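Local coordinates for cysteine hydrolase (Vibrio cholerae, PDB 6V98), which serves as a type VI secretion system effector and is probably a cysteine hydrolase of the papain-like peptidase clan, delivered into rival cells, at residues G80-T85 / L96-K101; R58-G63 / V76-V81; L7-F12 / V116-K121. One frame throughout, in Å; residues are numbered along the deposited sequence.

Interaction 1. Residues G80-T85 / L96-K101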
loop_
_atom_site.group_PDB
_atom_site.type_symbol
_atom_site.label_atom_id
_atom_site.label_comp_id
_atom_site.label_asym_id
_atom_site.label_seq_id
_atom_site.Cartn_x
_atom_site.Cartn_y
_atom_site.Cartn_z
ATOM N N GLY A 80 -0.488 12.541 1.358
ATOM C CA GLY A 80 0.575 13.173 0.595
ATOM C C GLY A 80 1.950 12.700 1.032
ATOM O O GLY A 80 2.221 12.633 2.235
ATOM N N VAL A 81 2.812 12.341 0.077
ATOM C CA VAL A 81 4.186 11.932 0.355
ATOM C C VAL A 81 5.115 12.612 -0.642
ATOM O O VAL A 81 4.687 13.158 -1.663
ATOM C CB VAL A 81 4.389 10.401 0.302
ATOM C CG1 VAL A 81 3.634 9.711 1.443
ATOM C CG2 VAL A 81 3.958 9.842 -1.054
ATOM N N SER A 82 6.406 12.584 -0.326
ATOM C CA SER A 82 7.395 13.110 -1.253
ATOM C C SER A 82 7.458 12.242 -2.503
ATOM O O SER A 82 7.137 11.052 -2.475
ATOM C CB SER A 82 8.777 13.175 -0.592
ATOM O OG SER A 82 8.758 14.001 0.565
ATOM N N ASN A 83 7.875 12.849 -3.608
ATOM C CA ASN A 83 8.201 12.065 -4.787
ATOM C C ASN A 83 9.583 11.442 -4.631
ATOM O O ASN A 83 10.435 11.937 -3.887
ATOM C CB ASN A 83 8.164 12.930 -6.041
ATOM C CG ASN A 83 6.772 13.439 -6.335
ATOM O OD1 ASN A 83 5.790 12.778 -6.016
ATOM N ND2 ASN A 83 6.682 14.615 -6.936
ATOM N N VAL A 84 9.804 10.350 -5.349
ATOM C CA VAL A 84 11.098 9.698 -5.364
ATOM C C VAL A 84 11.892 10.191 -6.568
ATOM O O VAL A 84 11.363 10.827 -7.477
ATOM C CB VAL A 84 10.972 8.156 -5.374
ATOM C CG1 VAL A 84 10.220 7.679 -4.140
ATOM C CG2 VAL A 84 10.279 7.671 -6.654
ATOM N N THR A 85 13.183 9.886 -6.579
ATOM C CA THR A 85 14.059 10.170 -7.705
ATOM C C THR A 85 14.355 8.873 -8.437
ATOM O O THR A 85 14.753 7.884 -7.815
ATOM C CB THR A 85 15.361 10.814 -7.242
ATOM O OG1 THR A 85 15.053 11.994 -6.489
ATOM C CG2 THR A 85 16.226 11.175 -8.449
ATOM N N LEU A 96 13.677 6.874 -1.620
ATOM C CA LEU A 96 12.681 5.925 -1.138
ATOM C C LEU A 96 12.644 5.904 0.385
ATOM O O LEU A 96 11.564 5.828 0.984
ATOM C CB LEU A 96 12.964 4.533 -1.708
ATOM C CG LEU A 96 11.930 3.478 -1.311
ATOM C CD1 LEU A 96 10.580 3.906 -1.797
ATOM C CD2 LEU A 96 12.312 2.121 -1.885
ATOM N N LEU A 97 13.811 6.001 1.033
ATOM C CA LEU A 97 13.855 6.090 2.491
ATOM C C LEU A 97 13.028 7.262 3.006
ATOM O O LEU A 97 12.387 7.164 4.059
ATOM C CB LEU A 97 15.303 6.238 2.981
ATOM C CG LEU A 97 16.163 4.996 3.218
ATOM C CD1 LEU A 97 17.630 5.409 3.389
ATOM C CD2 LEU A 97 15.666 4.222 4.434
ATOM N N LYS A 98 13.054 8.393 2.299
ATOM C CA LYS A 98 12.301 9.557 2.753
ATOM C C LYS A 98 10.806 9.279 2.731
ATOM O O LYS A 98 10.080 9.657 3.658
ATOM C CB LYS A 98 12.637 10.766 1.882
ATOM C CG LYS A 98 11.947 12.039 2.303
ATOM C CD LYS A 98 12.417 13.202 1.465
ATOM C CE LYS A 98 11.672 14.459 1.840
ATOM N NZ LYS A 98 12.056 15.577 0.941
ATOM N N VAL A 99 10.335 8.589 1.686
ATOM C CA VAL A 99 8.925 8.229 1.581
ATOM C C VAL A 99 8.555 7.191 2.627
ATOM O O VAL A 99 7.468 7.245 3.210
ATOM C CB VAL A 99 8.615 7.717 0.162
ATOM C CG1 VAL A 99 7.201 7.101 0.095
ATOM C CG2 VAL A 99 8.760 8.847 -0.843
ATOM N N LEU A 100 9.428 6.205 2.852
ATOM C CA LEU A 100 9.091 5.151 3.800
ATOM C C LEU A 100 8.967 5.721 5.205
ATOM O O LEU A 100 8.034 5.389 5.942
ATOM C CB LEU A 100 10.134 4.038 3.742
ATOM C CG LEU A 100 10.126 3.223 2.433
ATOM C CD1 LEU A 100 11.247 2.186 2.422
ATOM C CD2 LEU A 100 8.751 2.555 2.196
ATOM N N LYS A 101 9.895 6.601 5.584
ATOM C CA LYS A 101 9.781 7.267 6.876
ATOM C C LYS A 101 8.477 8.056 6.983
ATOM O O LYS A 101 7.815 8.038 8.029
ATOM C CB LYS A 101 10.977 8.187 7.087
ATOM C CG LYS A 101 11.151 8.609 8.519
ATOM C CD LYS A 101 12.457 9.356 8.709
ATOM C CE LYS A 101 13.030 9.049 10.080
ATOM N NZ LYS A 101 12.347 9.826 11.139
#
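V99 turns its CG1 anti to the backbone N (chi1 170°), which leaves CG2 beside that nitrogen and reaching for residues 82-84, while V84 places CG1 beside its own backbone N (chi1 -60°), bringing the two methyls together. V84 CG1 and V99 CG2 are 3.8 Å apart, the two valines crossing at about a right angle. The same V99 CG2 lies 3.2 Å from S82 O, a snug fit of a methyl against a carbonyl oxygen that the contact buries and that has no polar partner in the model. Further along the helix axis V81 CB approaches V99 CG1 at 4.3 Å, and at the other end V84 CG1 sits 4.3 Å from L96 CA. The contact joins the irregular segment that follows strand 75-78 to helix 93-107, whose buried face also meets I48 of strand 44-50; compact, beta-branched valines suit the close approach of an extended chain to a helix. Where the contact nears solvent the chemistry changes. K98, its chain extended, runs past S82 with its aliphatic part, K98 CE lying 3.2 Å from S82 OG. That hydroxyl is hydrogen-bonded to E102, one turn further along the helix, and V84 N is bonded to T57 OG1, which ties the segment to the start of strand 57-63 as well.

Interaction 2. Residues R58-G63 / V76-V81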
loop_
_atom_site.group_PDB
_atom_site.type_symbol
_atom_site.label_atom_id
_atom_site.label_comp_id
_atom_site.label_asym_id
_atom_site.label_seq_id
_atom_site.Cartn_x
_atom_site.Cartn_y
_atom_site.Cartn_z
ATOM N N ARG A 58 2.389 8.437 -5.140
ATOM C CA ARG A 58 1.131 8.507 -4.405
ATOM C C ARG A 58 1.107 7.432 -3.328
ATOM O O ARG A 58 1.728 6.379 -3.463
ATOM C CB ARG A 58 -0.092 8.295 -5.323
ATOM C CG ARG A 58 -0.096 9.163 -6.557
ATOM C CD ARG A 58 -0.366 10.595 -6.169
ATOM N NE ARG A 58 -0.561 11.439 -7.340
ATOM C CZ ARG A 58 0.175 12.510 -7.621
ATOM N NH1 ARG A 58 1.172 12.876 -6.816
ATOM N NH2 ARG A 58 -0.086 13.217 -8.714
ATOM N N TYR A 59 0.335 7.681 -2.274
ATOM C CA TYR A 59 0.111 6.680 -1.240
ATOM C C TYR A 59 -1.372 6.642 -0.907
ATOM O O TYR A 59 -1.987 7.690 -0.680
ATOM C CB TYR A 59 0.947 6.965 0.021
ATOM C CG TYR A 59 0.664 5.985 1.136
ATOM C CD1 TYR A 59 -0.304 6.263 2.100
ATOM C CD2 TYR A 59 1.333 4.768 1.209
ATOM C CE1 TYR A 59 -0.594 5.355 3.110
ATOM C CE2 TYR A 59 1.041 3.848 2.207
ATOM C CZ TYR A 59 0.084 4.148 3.149
ATOM O OH TYR A 59 -0.199 3.259 4.156
ATOM N N TYR A 60 -1.947 5.435 -0.908
ATOM C CA TYR A 60 -3.344 5.211 -0.573
ATOM C C TYR A 60 -3.456 4.071 0.422
ATOM O O TYR A 60 -2.620 3.161 0.449
ATOM C CB TYR A 60 -4.173 4.856 -1.820
ATOM C CG TYR A 60 -4.547 6.029 -2.690
ATOM C CD1 TYR A 60 -3.638 6.589 -3.594
ATOM C CD2 TYR A 60 -5.821 6.571 -2.618
ATOM C CE1 TYR A 60 -4.010 7.673 -4.402
ATOM C CE2 TYR A 60 -6.205 7.638 -3.412
ATOM C CZ TYR A 60 -5.309 8.188 -4.298
ATOM O OH TYR A 60 -5.738 9.254 -5.062
ATOM N N GLU A 61 -4.515 4.110 1.228
ATOM C CA GLU A 61 -4.795 3.005 2.130
ATOM C C GLU A 61 -6.287 2.991 2.442
ATOM O O GLU A 61 -6.996 3.976 2.232
ATOM C CB GLU A 61 -3.976 3.122 3.431
ATOM C CG GLU A 61 -4.283 4.385 4.207
ATOM C CD GLU A 61 -3.199 4.736 5.206
ATOM O OE1 GLU A 61 -2.476 3.816 5.632
ATOM O OE2 GLU A 61 -3.087 5.928 5.561
ATOM N N TYR A 62 -6.739 1.858 2.973
ATOM C CA TYR A 62 -8.129 1.652 3.357
ATOM C C TYR A 62 -8.166 1.172 4.796
ATOM O O TYR A 62 -7.393 0.292 5.180
ATOM C CB TYR A 62 -8.776 0.626 2.443
ATOM C CG TYR A 62 -10.165 0.207 2.866
ATOM C CD1 TYR A 62 -11.251 1.052 2.679
ATOM C CD2 TYR A 62 -10.389 -1.038 3.447
ATOM C CE1 TYR A 62 -12.540 0.655 3.053
ATOM C CE2 TYR A 62 -11.665 -1.431 3.833
ATOM C CZ TYR A 62 -12.726 -0.574 3.632
ATOM O OH TYR A 62 -13.986 -0.952 3.995
ATOM N N GLY A 63 -9.051 1.741 5.599
ATOM C CA GLY A 63 -9.044 1.373 6.998
ATOM C C GLY A 63 -10.148 2.082 7.738
ATOM O O GLY A 63 -11.016 2.716 7.138
ATOM N N VAL A 76 -11.342 4.861 2.208
ATOM C CA VAL A 76 -10.055 5.036 1.547
ATOM C C VAL A 76 -9.522 6.414 1.895
ATOM O O VAL A 76 -10.276 7.392 1.949
ATOM C CB VAL A 76 -10.205 4.892 0.025
ATOM C CG1 VAL A 76 -8.860 5.126 -0.685
ATOM C CG2 VAL A 76 -10.790 3.534 -0.327
ATOM N N ARG A 77 -8.218 6.512 2.117
ATOM C CA ARG A 77 -7.630 7.832 2.251
ATOM C C ARG A 77 -6.322 7.885 1.485
ATOM O O ARG A 77 -5.661 6.867 1.241
ATOM C CB ARG A 77 -7.452 8.225 3.731
ATOM C CG ARG A 77 -6.178 7.834 4.383
ATOM C CD ARG A 77 -6.009 8.517 5.773
ATOM N NE ARG A 77 -4.865 7.934 6.462
ATOM C CZ ARG A 77 -4.473 8.221 7.698
ATOM N NH1 ARG A 77 -5.135 9.111 8.436
ATOM N NH2 ARG A 77 -3.404 7.613 8.194
ATOM N N LYS A 78 -5.992 9.095 1.070
ATOM C CA LYS A 78 -4.772 9.399 0.351
ATOM C C LYS A 78 -3.914 10.230 1.286
ATOM O O LYS A 78 -4.425 11.152 1.925
ATOM C CB LYS A 78 -5.100 10.179 -0.916
ATOM C CG LYS A 78 -3.915 10.698 -1.653
ATOM C CD LYS A 78 -4.374 11.513 -2.856
ATOM C CE LYS A 78 -3.198 11.757 -3.778
ATOM N NZ LYS A 78 -2.121 12.513 -3.075
ATOM N N VAL A 79 -2.639 9.880 1.404
ATOM C CA VAL A 79 -1.701 10.629 2.237
ATOM C C VAL A 79 -0.650 11.219 1.315
ATOM O O VAL A 79 0.011 10.480 0.580
ATOM C CB VAL A 79 -1.034 9.750 3.302
ATOM C CG1 VAL A 79 -0.087 10.606 4.165
ATOM C CG2 VAL A 79 -2.079 9.046 4.153
ATOM N N GLY A 80 -0.488 12.541 1.358
ATOM C CA GLY A 80 0.575 13.173 0.595
ATOM C C GLY A 80 1.950 12.700 1.032
ATOM O O GLY A 80 2.221 12.633 2.235
ATOM N N VAL A 81 2.812 12.341 0.077
ATOM C CA VAL A 81 4.186 11.932 0.355
ATOM C C VAL A 81 5.115 12.612 -0.642
ATOM O O VAL A 81 4.687 13.158 -1.663
ATOM C CB VAL A 81 4.389 10.401 0.302
ATOM C CG1 VAL A 81 3.634 9.711 1.443
ATOM C CG2 VAL A 81 3.958 9.842 -1.054
HETATM O O HOH W 1 -0.291 10.589 -2.181
#
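Strands 57-63 and 75-78 form a beta hairpin at one edge of the main antiparallel sheet, and their backbones are paired around E61 and R77. This hydrogen-bonded pair exchanges two bonds, R77 N to E61 O at 2.8 Å and E61 N to R77 O at 3.0 Å; V79 N continues the ladder to Y59 O. The side chains of the same pair run side by side, and R77 turns the NE edge of its guanidinium to E61. R77 NE lies 2.8 Å from E61 OE2 in a salt bridge, and NH2 reaches the same oxygen from the same face of the carboxylate, whose plane is turned 41° from the guanidinium. S107 also bonds OE2, while Y59 OH and H44 bond OE1, so the buried acid is well supplied with donors. On the opposite face K78 CB lies over the Y60 ring toward its rim, 4.0 Å from the centroid; K78 CD passes Y60 OH, and V76 CG1 meets the ring edge. K78, bent at its last torsion (chi4 -60°), brings NZ to a water that Y59 N and V79 O also bind. A long lysine suits this place: its methylenes pack along an aromatic side chain while its ammonium finds water. E61 and R77 on one face, with Y60, Y62, V76 and K78 on the other, make this an antiparallel beta hairpin forming the sheet's edge.

Interaction 3. Residues L7-F12 / V116-K121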
loop_
_atom_site.group_PDB
_atom_site.type_symbol
_atom_site.label_atom_id
_atom_site.label_comp_id
_atom_site.label_asym_id
_atom_site.label_seq_id
_atom_site.Cartn_x
_atom_site.Cartn_y
_atom_site.Cartn_z
ATOM N N LEU A 7 4.536 -0.469 -8.074
ATOM C CA LEU A 7 3.483 -0.611 -7.070
ATOM C C LEU A 7 4.099 -1.335 -5.880
ATOM O O LEU A 7 4.605 -2.455 -6.025
ATOM C CB LEU A 7 2.266 -1.375 -7.614
ATOM C CG LEU A 7 0.987 -1.205 -6.785
ATOM C CD1 LEU A 7 0.411 0.199 -7.005
ATOM C CD2 LEU A 7 -0.058 -2.272 -7.132
ATOM N N ILE A 8 4.088 -0.686 -4.720
ATOM C CA ILE A 8 4.752 -1.207 -3.531
ATOM C C ILE A 8 3.711 -1.369 -2.434
ATOM O O ILE A 8 3.489 -0.431 -1.648
ATOM C CB ILE A 8 5.899 -0.289 -3.079
ATOM C CG1 ILE A 8 6.840 -0.011 -4.250
ATOM C CG2 ILE A 8 6.656 -0.908 -1.909
ATOM C CD1 ILE A 8 7.984 0.918 -3.889
ATOM N N PRO A 9 3.024 -2.507 -2.376
ATOM C CA PRO A 9 2.244 -2.838 -1.183
ATOM C C PRO A 9 3.154 -2.784 0.028
ATOM O O PRO A 9 4.270 -3.310 0.003
ATOM C CB PRO A 9 1.751 -4.266 -1.463
ATOM C CG PRO A 9 1.776 -4.395 -2.983
ATOM C CD PRO A 9 2.978 -3.570 -3.395
ATOM N N VAL A 10 2.690 -2.127 1.090
ATOM C CA VAL A 10 3.452 -2.025 2.332
ATOM C C VAL A 10 2.565 -2.499 3.473
ATOM O O VAL A 10 1.390 -2.128 3.544
ATOM C CB VAL A 10 3.974 -0.591 2.570
ATOM C CG1 VAL A 10 5.020 -0.235 1.493
ATOM C CG2 VAL A 10 2.844 0.427 2.553
ATOM N N VAL A 11 3.113 -3.344 4.345
ATOM C CA VAL A 11 2.430 -3.802 5.544
ATOM C C VAL A 11 3.257 -3.379 6.750
ATOM O O VAL A 11 4.492 -3.402 6.710
ATOM C CB VAL A 11 2.212 -5.331 5.524
ATOM C CG1 VAL A 11 1.658 -5.824 6.854
ATOM C CG2 VAL A 11 1.259 -5.715 4.372
ATOM N N PHE A 12 2.569 -2.965 7.808
ATOM C CA PHE A 12 3.185 -2.582 9.074
ATOM C C PHE A 12 2.869 -3.712 10.037
ATOM O O PHE A 12 1.825 -3.690 10.698
ATOM C CB PHE A 12 2.614 -1.250 9.571
ATOM C CG PHE A 12 2.599 -0.169 8.513
ATOM C CD1 PHE A 12 1.458 0.064 7.751
ATOM C CD2 PHE A 12 3.739 0.600 8.274
ATOM C CE1 PHE A 12 1.450 1.046 6.770
ATOM C CE2 PHE A 12 3.741 1.588 7.311
ATOM C CZ PHE A 12 2.593 1.811 6.552
ATOM N N VAL A 116 6.492 -5.593 -0.898
ATOM C CA VAL A 116 6.946 -6.186 -2.151
ATOM C C VAL A 116 7.003 -5.077 -3.184
ATOM O O VAL A 116 6.267 -4.089 -3.097
ATOM C CB VAL A 116 6.036 -7.339 -2.644
ATOM C CG1 VAL A 116 6.101 -8.507 -1.678
ATOM C CG2 VAL A 116 4.580 -6.850 -2.845
ATOM N N VAL A 117 7.863 -5.251 -4.182
ATOM C CA VAL A 117 8.028 -4.264 -5.241
ATOM C C VAL A 117 7.557 -4.897 -6.539
ATOM O O VAL A 117 8.168 -5.849 -7.036
ATOM C CB VAL A 117 9.478 -3.779 -5.348
ATOM C CG1 VAL A 117 9.592 -2.735 -6.427
ATOM C CG2 VAL A 117 9.956 -3.224 -3.991
ATOM N N LEU A 118 6.477 -4.360 -7.099
ATOM C CA LEU A 118 5.861 -4.882 -8.308
ATOM C C LEU A 118 6.070 -3.888 -9.436
ATOM O O LEU A 118 6.087 -2.678 -9.210
ATOM C CB LEU A 118 4.358 -5.103 -8.105
ATOM C CG LEU A 118 3.940 -5.811 -6.825
ATOM C CD1 LEU A 118 2.440 -5.834 -6.726
ATOM C CD2 LEU A 118 4.535 -7.218 -6.783
ATOM N N ARG A 119 6.204 -4.401 -10.654
ATOM C CA ARG A 119 6.526 -3.559 -11.800
ATOM C C ARG A 119 5.582 -3.828 -12.964
ATOM O O ARG A 119 5.210 -4.974 -13.229
ATOM C CB ARG A 119 7.978 -3.788 -12.262
ATOM C CG ARG A 119 9.033 -3.521 -11.186
ATOM C CD ARG A 119 9.066 -2.063 -10.731
ATOM N NE ARG A 119 9.429 -1.122 -11.793
ATOM C CZ ARG A 119 10.671 -0.934 -12.240
ATOM N NH1 ARG A 119 11.679 -1.631 -11.736
ATOM N NH2 ARG A 119 10.908 -0.048 -13.196
ATOM N N GLY A 120 5.262 -2.773 -13.699
ATOM C CA GLY A 120 4.453 -2.903 -14.893
ATOM C C GLY A 120 4.091 -1.526 -15.403
ATOM O O GLY A 120 4.484 -0.505 -14.832
ATOM N N LYS A 121 3.338 -1.510 -16.504
ATOM C CA LYS A 121 2.839 -0.258 -17.071
ATOM C C LYS A 121 1.409 -0.086 -16.584
ATOM O O LYS A 121 0.486 -0.691 -17.133
ATOM C CB LYS A 121 2.918 -0.267 -18.595
ATOM C CG LYS A 121 4.338 -0.387 -19.140
ATOM C CD LYS A 121 5.151 0.859 -18.805
ATOM C CE LYS A 121 6.581 0.772 -19.314
ATOM N NZ LYS A 121 6.853 -0.429 -20.144
#
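L7 and L118 pair through both of their backbone amides, the one complete hydrogen-bonded pair between 7-12 and 116-121. L7 N gives to L118 O at 2.9 Å, nearly straight at 170°, and L118 N returns a 2.9 Å bond to L7 O at 155°. At P9 the ladder thins, because proline has no amide hydrogen to offer; V11 and S114 take the pairing up again. The P9 carbonyl still takes a weak bond from V116 N, with P9 O and V116 N 3.3 Å apart. V116 O, facing the proline, has no conventional donor in the model although it is buried; I8 CA approaches it at 3.3 Å in a CA-H...O contact, and P9 CD lies equally near. The proline ring instead supplies an apolar surface. With V116 CG1 anti to the carbonyl carbon (chi1 -66°), CG2 falls between backbone N and carbonyl carbon and lies 3.7 Å from P9 CD, and L118 CD1 comes to 4.1 Å from P9 CD, each side chain crossing the ring at about a right angle. The branched aliphatics suit the buried layer beneath helices 154-162 and 176-184, where P9 meets V156 and both V116 and L118 meet F183. Each strand also bonds onward, I8 with I48 and V117 with I188, as expected of neighbouring strands inside an antiparallel sheet with helices packed on it.

Overall arrangement
Interaction 3 lies deepest, between central strands of the main sheet, whereas interaction 2 joins the edge strand 75-78 to its neighbour and interaction 1 leads on from there, sharing G80 and V81 as the chain leaves the sheet to run beside helix 93-107. The two sheet contacts rely on backbone bonds; interaction 2 adds a salt bridge between buried E61 and the partly exposed R77 of the edge strand, while interaction 3 surrounds its bonds with aliphatic groups and a proline. Interaction 1 depends mainly on valine packing. Y59 links 58-63 to 7-12 by packing on V10 and F12. Along the sequence, interactions 1 and 2 both fall within the long excursion that interaction 3 closes.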